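Local coordinates for uncharacterized protein (Azotobacter vinelandii, PDB 6RK0), which binds FAD and heme b and probably acts as a low-potential terminal oxidase associated with the iron-only nitrogenase, at residues A[17-22]-A[115-120]; A[69-72]-A[78-81]; A[86-91]-A[162-167]. One frame throughout, in Å; residues are numbered along the deposited sequence.

Interaction 1 of 3, residues A[17-22]-A[115-120]; sequences DRTHVK and MLLGRA. With FAD (flavin-adenine dinucleotide), chain G.
Thr19 and Leu117 bring the loop 17-22 closest to the strand segment 115-120, their CA atoms 7.9 Å apart, too far for the backbones to meet, and side chains from either segment bridge the space. Leu117 fills the gap with its CD1 branch, which meets CG2 of Thr19 at 3.6 Å and CG of Arg18 at 3.7 Å. A leucine suits this place because one methyl can serve both neighbours. Arg18 starts with CG between its backbone N and carbonyl carbon (chi1 68°), and from there its extended chain slides past Leu117, bringing NH2 to 3.8 Å from CA of Gly118. Its guanidinium group is held by salt bridges to Glu168 and Asp87. Gly118 has a phi of 139°, a backbone shape in which a side chain would jam against the preceding carbonyl. Strand 108-118 belongs to the flavin-binding split barrel of the pyridoxamine 5'-phosphate oxidase family, and the loop closes over the FAD bound beside it. The ribose hydroxyl O3B of FAD donates to Arg18 O at 2.8 Å, while Lys22 N grips the phosphate oxygen O1A of FAD at 2.8 Å with an angle of 154°. Met115 runs out as an extended chain whose CE lies over the adenine, 3.5 Å from C5A of FAD; Val21 CG2 packs against the ribose, 3.6 Å from C1B of FAD. Phe56 of the second subunit also packs on Leu117.

Interaction 2 of 3, residues A[69-72]-A[78-81]; sequences VYWH and RLFK. With HEM (protoporphyrin IX containing Fe), chain C.
Trp71 meets Leu79 and Phe80 through the pyrrole part of its indole. From CB, the bond to CG falls between the backbone N and the carbonyl carbon (chi1 62°), which swings the ring towards helix 78-82. CD1 then comes to 3.8 Å from CE1 of Phe80, and NE1 lies 3.8 Å from CD2 of Leu79. Because these neighbours are hydrocarbon, NE1 is buried with no hydrogen-bond partner, a cost set against close apolar packing. The five-membered ring and the phenyl ring lie obliquely, their planes at 38°. The indole also packs among Ile88, Leu90, Ala120, Ala162 and Leu164. With an alanine in place of Trp71, a gap is likely to open between strand and helix, where CE1 of Phe80 and CD2 of Leu79 would lose the indole they pack on. Phe80 also reaches the next residue, its CZ lying 3.6 Å from the carbonyl carbon of His72. The His72 side chain leaves the strand away from the helix, and its NE2 binds the heme iron at 2.0 Å, with a water as the other axial ligand at 2.1 Å from the iron. A histidine suits this post because its imidazole offers the metal a nitrogen; separately, the backbone O of His72 accepts from N3 of an FAD. Helix 78-82 follows strand 68-74 in the chain and packs its Leu79 and Phe80 on it, and strand 159-165 flanks the same strand, sending Ala160 against Phe80.

Interaction 3 of 3, residues A[86-91]-A[162-167]; sequences QDICLT and ASLSIA
Ser165 OG accepts the backbone N-H of Ala167 at 3.0 Å, with an angle of 164°, forming an ST turn just beyond Leu164, the residue that faces Ile88 and Leu90. Serine fits here because its short side chain can put an acceptor beside its own backbone as the strand gives way to a turn. Leu164 carries its side of the contact alone. Its CG stands out from the strand, anti to the backbone N (chi1 -180°), and chi2 of 65° then carries CD2 on to 4.0 Å from CB of Leu90. The same methyl lies 4.5 Å from CD1 of Ile88, a looser touch. Ile88 and Leu90, two residues apart, both project towards Leu164, whereas Cys89 between them turns away to Leu117 and to Pro55 of the second subunit. Strands 88-100 and 159-165 are not partners in the sheet: the CA atoms of Leu90 and Leu164 are 8.5 Å apart, and the two strands face each other across the interior of the curled antiparallel barrel. Branched aliphatic residues suit that interior, where Trp71, Val47 and Leu116 add to the apolar filling. Strand 44-51 pairs with strand 88-100 by backbone bonds, such as that between Cys89 and Gly48. Near the start of the segment, Asp87 projects a carboxylate whose OD1 forms a salt bridge with Arg119 NE, and Thr91, towards the other end, is hydrogen-bonded through OG1 to Val57 O of the second subunit.

Overall arrangement
All three contacts reach the same curled antiparallel sheet, interaction 1 from a loop and interaction 2 from a helix outside it. Interaction 3 is the middle piece, its centre 9 Å from that of interaction 1 and 10 Å from that of interaction 2, which themselves lie 18 Å apart. Towards interaction 1 it is tied by the salt bridge of Arg18 NH1 with Asp87 OD2 at 2.9 Å; towards interaction 2, by the pairing of Val69 O with Leu164 N, also 2.9 Å. Interactions 1 and 2 meet directly where Leu116 CD1 lies 3.6 Å from Val69 CG2. Interaction 1 holds the adenosine end of one FAD, while His72 in interaction 2 serves the heme and the flavin ring of another, so the dimer builds each site from both subunits.

Interaction 1 of 3, residues A[17-22]-A[115-120]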
loop_
_atom_site.group_PDB
_atom_site.type_symbol
_atom_site.label_atom_id
_atom_site.label_comp_id
_atom_site.label_asym_id
_atom_site.label_seq_id
_atom_site.Cartn_x
_atom_site.Cartn_y
_atom_site.Cartn_z
ATOM N N ASP A 17 7.579 -13.064 19.956
ATOM C CA ASP A 17 7.702 -14.168 19.004
ATOM C C ASP A 17 6.949 -13.865 17.719
ATOM O O ASP A 17 7.446 -14.168 16.626
ATOM C CB ASP A 17 7.162 -15.479 19.605
ATOM C CG ASP A 17 8.031 -16.041 20.683
ATOM O OD1 ASP A 17 9.183 -15.577 20.878
ATOM O OD2 ASP A 17 7.553 -16.960 21.357
ATOM N N ARG A 18 5.768 -13.254 17.813
ATOM C CA ARG A 18 4.971 -13.091 16.606
ATOM C C ARG A 18 5.471 -11.975 15.697
ATOM O O ARG A 18 5.009 -11.907 14.552
ATOM C CB ARG A 18 3.488 -12.953 16.932
ATOM C CG ARG A 18 3.146 -11.705 17.629
ATOM C CD ARG A 18 1.643 -11.616 17.845
ATOM N NE ARG A 18 1.313 -10.379 18.510
ATOM C CZ ARG A 18 0.086 -10.074 18.937
ATOM N NH1 ARG A 18 -0.970 -10.854 18.711
ATOM N NH2 ARG A 18 -0.086 -8.939 19.602
ATOM N N THR A 19 6.441 -11.176 16.148
ATOM C CA THR A 19 7.097 -10.183 15.307
ATOM C C THR A 19 8.492 -10.581 14.888
ATOM O O THR A 19 9.202 -9.767 14.303
ATOM C CB THR A 19 7.106 -8.791 15.947
ATOM O OG1 THR A 19 7.672 -8.848 17.260
ATOM C CG2 THR A 19 5.705 -8.165 15.969
ATOM N N HIS A 20 8.881 -11.836 15.107
ATOM C CA HIS A 20 10.231 -12.275 14.744
ATOM C C HIS A 20 10.317 -12.575 13.249
ATOM O O HIS A 20 9.694 -13.536 12.773
ATOM C CB HIS A 20 10.615 -13.494 15.577
ATOM C CG HIS A 20 11.923 -14.092 15.168
ATOM N ND1 HIS A 20 13.133 -13.458 15.344
ATOM C CD2 HIS A 20 12.195 -15.239 14.501
ATOM C CE1 HIS A 20 14.104 -14.232 14.888
ATOM N NE2 HIS A 20 13.557 -15.302 14.345
ATOM N N VAL A 21 11.084 -11.764 12.514
ATOM C CA VAL A 21 11.281 -11.967 11.081
ATOM C C VAL A 21 12.098 -13.239 10.894
ATOM O O VAL A 21 13.229 -13.363 11.399
ATOM C CB VAL A 21 12.008 -10.749 10.478
ATOM C CG1 VAL A 21 12.333 -10.977 9.009
ATOM C CG2 VAL A 21 11.194 -9.487 10.629
ATOM N N LYS A 22 11.580 -14.162 10.083
ATOM C CA LYS A 22 12.241 -15.429 9.768
ATOM C C LYS A 22 12.862 -15.358 8.381
ATOM O O LYS A 22 14.078 -15.520 8.225
ATOM C CB LYS A 22 11.243 -16.606 9.871
ATOM C CG LYS A 22 11.774 -17.961 9.375
ATOM C CD LYS A 22 10.659 -19.015 9.274
ATOM C CE LYS A 22 11.164 -20.282 8.618
ATOM N NZ LYS A 22 10.084 -21.318 8.482
ATOM N N MET A 115 5.392 -3.537 10.287
ATOM C CA MET A 115 4.147 -4.118 10.779
ATOM C C MET A 115 4.085 -3.809 12.264
ATOM O O MET A 115 5.023 -4.108 13.016
ATOM C CB MET A 115 4.073 -5.625 10.548
ATOM C CG MET A 115 4.028 -5.992 9.078
ATOM S SD MET A 115 3.957 -7.777 8.893
ATOM C CE MET A 115 4.033 -7.937 7.104
ATOM N N LEU A 116 2.965 -3.242 12.682
ATOM C CA LEU A 116 2.623 -2.985 14.080
ATOM C C LEU A 116 1.511 -3.917 14.486
ATOM O O LEU A 116 0.471 -3.996 13.808
ATOM C CB LEU A 116 2.115 -1.551 14.267
ATOM C CG LEU A 116 2.988 -0.425 13.772
ATOM C CD1 LEU A 116 2.355 0.907 14.070
ATOM C CD2 LEU A 116 4.410 -0.500 14.315
ATOM N N LEU A 117 1.708 -4.642 15.585
ATOM C CA LEU A 117 0.727 -5.615 16.040
ATOM C C LEU A 117 0.161 -5.210 17.395
ATOM O O LEU A 117 0.859 -4.607 18.222
ATOM C CB LEU A 117 1.373 -6.992 16.216
ATOM C CG LEU A 117 1.976 -7.592 14.955
ATOM C CD1 LEU A 117 2.313 -9.018 15.181
ATOM C CD2 LEU A 117 1.151 -7.369 13.654
ATOM N N GLY A 118 -1.076 -5.606 17.630
ATOM C CA GLY A 118 -1.612 -5.539 18.980
ATOM C C GLY A 118 -3.035 -5.051 19.023
ATOM O O GLY A 118 -3.781 -5.093 18.049
ATOM N N ARG A 119 -3.424 -4.604 20.212
ATOM C CA ARG A 119 -4.803 -4.234 20.480
ATOM C C ARG A 119 -4.916 -2.716 20.388
ATOM O O ARG A 119 -4.364 -1.987 21.225
ATOM C CB ARG A 119 -5.228 -4.739 21.857
ATOM C CG ARG A 119 -6.705 -4.593 22.156
ATOM C CD ARG A 119 -7.584 -5.440 21.271
ATOM N NE ARG A 119 -7.239 -6.855 21.293
ATOM C CZ ARG A 119 -7.934 -7.789 21.941
ATOM N NH1 ARG A 119 -9.014 -7.468 22.659
ATOM N NH2 ARG A 119 -7.532 -9.063 21.845
ATOM N N ALA A 120 -5.638 -2.244 19.378
ATOM C CA ALA A 120 -5.897 -0.832 19.226
ATOM C C ALA A 120 -6.963 -0.394 20.228
ATOM O O ALA A 120 -7.701 -1.205 20.793
ATOM C CB ALA A 120 -6.348 -0.556 17.794
HETATM P PA FAD G . 7.930 -14.459 8.181
HETATM O O1A FAD G . 9.375 -14.156 8.314
HETATM O O2A FAD G . 7.491 -15.875 8.367
HETATM O O5B FAD G . 7.094 -13.499 9.133
HETATM C C5B FAD G . 7.373 -13.493 10.550
HETATM C C4B FAD G . 7.226 -12.091 11.077
HETATM O O4B FAD G . 8.148 -11.225 10.381
HETATM C C3B FAD G . 5.876 -11.432 10.842
HETATM O O3B FAD G . 4.892 -11.882 11.750
HETATM C C2B FAD G . 6.229 -9.951 10.935
HETATM O O2B FAD G . 6.261 -9.568 12.288
HETATM C C1B FAD G . 7.624 -9.912 10.310
HETATM N N9A FAD G . 7.603 -9.515 8.902
HETATM C C8A FAD G . 7.433 -10.306 7.802
HETATM N N7A FAD G . 7.393 -9.632 6.681
HETATM C C5A FAD G . 7.530 -8.312 7.068
HETATM C C6A FAD G . 7.560 -7.102 6.335
HETATM N N6A FAD G . 7.413 -7.019 4.999
HETATM N N1A FAD G . 7.696 -5.953 7.038
HETATM C C2A FAD G . 7.815 -6.020 8.366
HETATM N N3A FAD G . 7.796 -7.088 9.166
HETATM C C4A FAD G . 7.664 -8.223 8.435
HETATM N N1 FAD G . 7.519 -11.140 -0.585
HETATM C C2 FAD G . 7.337 -12.126 -1.515
HETATM O O2 FAD G . 7.420 -13.326 -1.215
HETATM N N3 FAD G . 7.021 -11.799 -2.815
HETATM C C4 FAD G . 6.867 -10.532 -3.288
HETATM O O4 FAD G . 6.519 -10.314 -4.448
HETATM C C4X FAD G . 7.119 -9.500 -2.307
HETATM N N5 FAD G . 7.028 -8.213 -2.694
HETATM C C5X FAD G . 7.188 -7.228 -1.717
HETATM C C6 FAD G . 7.027 -5.878 -2.082
HETATM C C7 FAD G . 7.146 -4.860 -1.137
HETATM C C7M FAD G . 6.991 -3.415 -1.557
HETATM C C8 FAD G . 7.419 -5.202 0.206
HETATM C C8M FAD G . 7.472 -4.158 1.269
HETATM C C9 FAD G . 7.613 -6.536 0.553
HETATM C C9A FAD G . 7.479 -7.549 -0.377
HETATM N N10 FAD G . 7.673 -8.911 -0.049
HETATM C C10 FAD G . 7.416 -9.903 -0.978
HETATM C "C1'" FAD G . 8.017 -9.342 1.316
HETATM C "C2'" FAD G . 6.791 -9.757 2.110
HETATM O "O2'" FAD G . 6.148 -8.603 2.625
HETATM C "C3'" FAD G . 7.188 -10.673 3.265
HETATM O "O3'" FAD G . 8.136 -10.010 4.090
HETATM C "C4'" FAD G . 7.765 -12.005 2.802
HETATM O "O4'" FAD G . 6.893 -12.594 1.838
HETATM C "C5'" FAD G . 7.909 -12.963 3.955
HETATM O "O5'" FAD G . 6.641 -13.101 4.632
HETATM P P FAD G . 6.382 -14.257 5.673
HETATM O O1P FAD G . 6.700 -15.610 5.093
HETATM O O2P FAD G . 4.991 -14.034 6.247
HETATM O O3P FAD G . 7.464 -13.875 6.784
#

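Interaction 2 of 3, residues A[69-72]-A[78-81]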
loop_
_atom_site.group_PDB
_atom_site.type_symbol
_atom_site.label_atom_id
_atom_site.label_comp_id
_atom_site.label_asym_id
_atom_site.label_seq_id
_atom_site.Cartn_x
_atom_site.Cartn_y
_atom_site.Cartn_z
ATOM N N VAL A 69 0.440 5.274 16.863
ATOM C CA VAL A 69 -0.124 5.748 15.613
ATOM C C VAL A 69 -1.628 5.796 15.734
ATOM O O VAL A 69 -2.236 5.064 16.532
ATOM C CB VAL A 69 0.286 4.911 14.384
ATOM C CG1 VAL A 69 1.761 5.064 14.107
ATOM C CG2 VAL A 69 -0.177 3.485 14.517
ATOM N N TYR A 70 -2.225 6.664 14.924
ATOM C CA TYR A 70 -3.634 6.996 14.978
ATOM C C TYR A 70 -4.223 6.932 13.576
ATOM O O TYR A 70 -3.538 7.231 12.595
ATOM C CB TYR A 70 -3.831 8.461 15.479
ATOM C CG TYR A 70 -3.356 8.656 16.909
ATOM C CD1 TYR A 70 -1.996 8.778 17.207
ATOM C CD2 TYR A 70 -4.271 8.679 17.969
ATOM C CE1 TYR A 70 -1.559 8.923 18.541
ATOM C CE2 TYR A 70 -3.828 8.829 19.290
ATOM C CZ TYR A 70 -2.479 8.932 19.557
ATOM O OH TYR A 70 -2.098 9.086 20.865
ATOM N N TRP A 71 -5.515 6.602 13.495
ATOM C CA TRP A 71 -6.251 6.678 12.238
ATOM C C TRP A 71 -7.702 7.021 12.574
ATOM O O TRP A 71 -8.127 6.941 13.739
ATOM C CB TRP A 71 -6.098 5.407 11.385
ATOM C CG TRP A 71 -6.616 4.138 11.998
ATOM C CD1 TRP A 71 -7.775 3.483 11.696
ATOM C CD2 TRP A 71 -5.941 3.302 12.966
ATOM N NE1 TRP A 71 -7.854 2.311 12.420
ATOM C CE2 TRP A 71 -6.740 2.174 13.195
ATOM C CE3 TRP A 71 -4.721 3.398 13.644
ATOM C CZ2 TRP A 71 -6.368 1.147 14.092
ATOM C CZ3 TRP A 71 -4.365 2.403 14.559
ATOM C CH2 TRP A 71 -5.183 1.304 14.747
ATOM N N HIS A 72 -8.455 7.450 11.565
ATOM C CA HIS A 72 -9.792 7.982 11.774
ATOM C C HIS A 72 -10.767 7.412 10.754
ATOM O O HIS A 72 -10.383 6.948 9.680
ATOM C CB HIS A 72 -9.816 9.521 11.695
ATOM C CG HIS A 72 -9.974 10.046 10.288
ATOM N ND1 HIS A 72 -9.037 9.861 9.285
ATOM C CD2 HIS A 72 -10.999 10.706 9.700
ATOM C CE1 HIS A 72 -9.502 10.365 8.161
ATOM N NE2 HIS A 72 -10.680 10.892 8.387
ATOM N N ARG A 78 -17.480 -0.124 10.687
ATOM C CA ARG A 78 -17.289 -1.500 11.160
ATOM C C ARG A 78 -15.891 -1.742 11.704
ATOM O O ARG A 78 -15.731 -2.565 12.617
ATOM C CB ARG A 78 -17.644 -2.509 10.056
ATOM C CG ARG A 78 -16.751 -2.473 8.844
ATOM C CD ARG A 78 -17.072 -3.658 7.959
ATOM N NE ARG A 78 -16.184 -3.717 6.831
ATOM C CZ ARG A 78 -16.147 -4.765 6.020
ATOM N NH1 ARG A 78 -16.960 -5.812 6.201
ATOM N NH2 ARG A 78 -15.278 -4.799 5.034
ATOM N N LEU A 79 -14.861 -1.089 11.147
ATOM C CA LEU A 79 -13.502 -1.339 11.632
ATOM C C LEU A 79 -13.383 -0.939 13.098
ATOM O O LEU A 79 -12.762 -1.629 13.919
ATOM C CB LEU A 79 -12.512 -0.547 10.783
ATOM C CG LEU A 79 -11.051 -0.660 11.181
ATOM C CD1 LEU A 79 -10.539 -2.069 11.081
ATOM C CD2 LEU A 79 -10.209 0.262 10.315
ATOM N N PHE A 80 -13.959 0.216 13.433
ATOM C CA PHE A 80 -13.832 0.776 14.768
ATOM C C PHE A 80 -14.574 -0.056 15.790
ATOM O O PHE A 80 -14.124 -0.187 16.928
ATOM C CB PHE A 80 -14.250 2.246 14.720
ATOM C CG PHE A 80 -13.362 3.028 13.796
ATOM C CD1 PHE A 80 -12.078 3.369 14.198
ATOM C CD2 PHE A 80 -13.759 3.271 12.476
ATOM C CE1 PHE A 80 -11.213 3.965 13.306
ATOM C CE2 PHE A 80 -12.893 3.836 11.592
ATOM C CZ PHE A 80 -11.622 4.194 11.990
ATOM N N LYS A 81 -15.666 -0.697 15.399
ATOM C CA LYS A 81 -16.296 -1.675 16.286
ATOM C C LYS A 81 -15.452 -2.946 16.424
ATOM O O LYS A 81 -15.246 -3.471 17.523
ATOM C CB LYS A 81 -17.689 -2.004 15.764
ATOM C CG LYS A 81 -18.383 -3.000 16.643
ATOM C CD LYS A 81 -19.806 -3.286 16.188
ATOM C CE LYS A 81 -20.455 -4.325 17.105
ATOM N NZ LYS A 81 -21.861 -4.621 16.717
HETATM C CHA HEM C . -13.694 9.380 6.147
HETATM C CHB HEM C . -9.593 11.258 4.533
HETATM C CHC HEM C . -9.723 14.507 8.094
HETATM C CHD HEM C . -13.967 12.819 9.516
HETATM C C1A HEM C . -12.574 9.638 5.405
HETATM C C2A HEM C . -12.198 8.865 4.227
HETATM C C3A HEM C . -11.041 9.376 3.765
HETATM C C4A HEM C . -10.712 10.471 4.665
HETATM C CMA HEM C . -10.221 8.983 2.567
HETATM C CAA HEM C . -13.000 7.712 3.605
HETATM C CBA HEM C . -14.183 8.195 2.722
HETATM C CGA HEM C . -14.569 7.054 1.819
HETATM O O1A HEM C . -14.262 7.063 0.573
HETATM O O2A HEM C . -15.172 6.058 2.339
HETATM C C1B HEM C . -9.268 12.321 5.334
HETATM C C2B HEM C . -8.059 13.103 5.227
HETATM C C3B HEM C . -8.105 13.992 6.229
HETATM C C4B HEM C . -9.337 13.791 6.968
HETATM C CMB HEM C . -7.002 12.861 4.155
HETATM C CAB HEM C . -7.138 15.082 6.626
HETATM C CBB HEM C . -6.119 15.518 5.894
HETATM C C1C HEM C . -10.882 14.328 8.790
HETATM C C2C HEM C . -11.281 15.114 9.919
HETATM C C3C HEM C . -12.490 14.683 10.292
HETATM C C4C HEM C . -12.843 13.599 9.414
HETATM C CMC HEM C . -10.408 16.187 10.551
HETATM C CAC HEM C . -13.373 15.188 11.401
HETATM C CBC HEM C . -13.420 16.509 11.694
HETATM C C1D HEM C . -14.252 11.695 8.748
HETATM C C2D HEM C . -15.409 10.865 8.905
HETATM C C3D HEM C . -15.337 9.908 7.978
HETATM C C4D HEM C . -14.116 10.131 7.224
HETATM C CMD HEM C . -16.509 11.055 9.947
HETATM C CAD HEM C . -16.356 8.817 7.673
HETATM C CBD HEM C . -17.328 9.291 6.575
HETATM C CGD HEM C . -18.479 8.313 6.415
HETATM O O1D HEM C . -18.339 7.311 5.687
HETATM O O2D HEM C . -19.543 8.525 7.039
HETATM N NA HEM C . -11.658 10.621 5.655
HETATM N NB HEM C . -10.043 12.748 6.382
HETATM N NC HEM C . -11.849 13.417 8.497
HETATM N ND HEM C . -13.471 11.246 7.719
HETATM FE FE HEM C . -11.756 11.998 7.107
HETATM O O HOH W 1 -12.795 13.259 5.766
#

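Interaction 3 of 3, residues A[86-91]-A[162-167]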
loop_
_atom_site.group_PDB
_atom_site.type_symbol
_atom_site.label_atom_id
_atom_site.label_comp_id
_atom_site.label_asym_id
_atom_site.label_seq_id
_atom_site.Cartn_x
_atom_site.Cartn_y
_atom_site.Cartn_z
ATOM N N GLN A 86 -10.076 -7.631 19.110
ATOM C CA GLN A 86 -9.106 -8.501 18.449
ATOM C C GLN A 86 -7.797 -7.754 18.262
ATOM O O GLN A 86 -7.786 -6.539 18.066
ATOM C CB GLN A 86 -9.617 -8.986 17.087
ATOM C CG GLN A 86 -9.753 -7.870 16.076
ATOM C CD GLN A 86 -10.277 -8.392 14.759
ATOM O OE1 GLN A 86 -9.497 -8.883 13.912
ATOM N NE2 GLN A 86 -11.590 -8.383 14.584
ATOM N N ASP A 87 -6.707 -8.507 18.262
ATOM C CA ASP A 87 -5.418 -7.968 17.884
ATOM C C ASP A 87 -5.374 -7.829 16.358
ATOM O O ASP A 87 -5.773 -8.739 15.626
ATOM C CB ASP A 87 -4.275 -8.883 18.332
ATOM C CG ASP A 87 -3.995 -8.851 19.826
ATOM O OD1 ASP A 87 -4.769 -8.231 20.597
ATOM O OD2 ASP A 87 -2.991 -9.477 20.249
ATOM N N ILE A 88 -4.890 -6.682 15.900
ATOM C CA ILE A 88 -4.794 -6.349 14.480
ATOM C C ILE A 88 -3.343 -6.256 14.037
ATOM O O ILE A 88 -2.398 -6.293 14.832
ATOM C CB ILE A 88 -5.576 -5.068 14.155
ATOM C CG1 ILE A 88 -4.996 -3.864 14.906
ATOM C CG2 ILE A 88 -7.073 -5.274 14.380
ATOM C CD1 ILE A 88 -5.490 -2.517 14.423
ATOM N N CYS A 89 -3.187 -6.097 12.720
ATOM C CA CYS A 89 -1.899 -5.789 12.104
ATOM C C CYS A 89 -2.086 -4.498 11.326
ATOM O O CYS A 89 -2.969 -4.414 10.482
ATOM C CB CYS A 89 -1.498 -6.903 11.151
ATOM S SG CYS A 89 0.057 -6.632 10.232
ATOM N N LEU A 90 -1.216 -3.524 11.554
ATOM C CA LEU A 90 -1.184 -2.286 10.767
ATOM C C LEU A 90 0.147 -2.301 10.014
ATOM O O LEU A 90 1.224 -2.299 10.632
ATOM C CB LEU A 90 -1.351 -1.076 11.682
ATOM C CG LEU A 90 -1.467 0.277 10.982
ATOM C CD1 LEU A 90 -2.211 1.267 11.873
ATOM C CD2 LEU A 90 -0.085 0.828 10.597
ATOM N N THR A 91 0.078 -2.371 8.684
ATOM C CA THR A 91 1.257 -2.439 7.838
ATOM C C THR A 91 1.441 -1.126 7.108
ATOM O O THR A 91 0.485 -0.566 6.546
ATOM C CB THR A 91 1.124 -3.610 6.845
ATOM O OG1 THR A 91 1.150 -4.811 7.618
ATOM C CG2 THR A 91 2.241 -3.603 5.806
ATOM N N ALA A 162 -8.868 5.847 16.330
ATOM C CA ALA A 162 -8.252 4.704 16.983
ATOM C C ALA A 162 -6.752 4.923 17.069
ATOM O O ALA A 162 -6.176 5.678 16.281
ATOM C CB ALA A 162 -8.507 3.425 16.153
ATOM N N SER A 163 -6.115 4.243 18.020
ATOM C CA SER A 163 -4.663 4.275 18.093
ATOM C C SER A 163 -4.100 2.918 18.473
ATOM O O SER A 163 -4.776 2.080 19.081
ATOM C CB SER A 163 -4.157 5.338 19.062
ATOM O OG SER A 163 -4.308 4.961 20.399
ATOM N N LEU A 164 -2.827 2.744 18.134
ATOM C CA LEU A 164 -2.112 1.508 18.371
ATOM C C LEU A 164 -0.691 1.854 18.765
ATOM O O LEU A 164 -0.046 2.684 18.127
ATOM C CB LEU A 164 -2.110 0.668 17.089
ATOM C CG LEU A 164 -1.415 -0.675 17.115
ATOM C CD1 LEU A 164 -2.105 -1.663 18.070
ATOM C CD2 LEU A 164 -1.366 -1.267 15.680
ATOM N N SER A 165 -0.186 1.200 19.804
ATOM C CA SER A 165 1.207 1.337 20.188
ATOM C C SER A 165 2.124 0.929 19.038
ATOM O O SER A 165 1.856 -0.018 18.304
ATOM C CB SER A 165 1.471 0.419 21.370
ATOM O OG SER A 165 2.842 0.374 21.695
ATOM N N ILE A 166 3.264 1.617 18.941
ATOM C CA ILE A 166 4.297 1.230 17.992
ATOM C C ILE A 166 5.263 0.222 18.566
ATOM O O ILE A 166 6.217 -0.163 17.881
ATOM C CB ILE A 166 5.039 2.445 17.391
ATOM C CG1 ILE A 166 5.973 3.091 18.424
ATOM C CG2 ILE A 166 4.078 3.430 16.800
ATOM C CD1 ILE A 166 6.804 4.241 17.864
ATOM N N ALA A 167 5.074 -0.227 19.817
ATOM C CA ALA A 167 6.108 -1.017 20.473
ATOM C C ALA A 167 6.271 -2.408 19.869
ATOM O O ALA A 167 7.396 -2.910 19.788
ATOM C CB ALA A 167 5.777 -1.135 21.948
#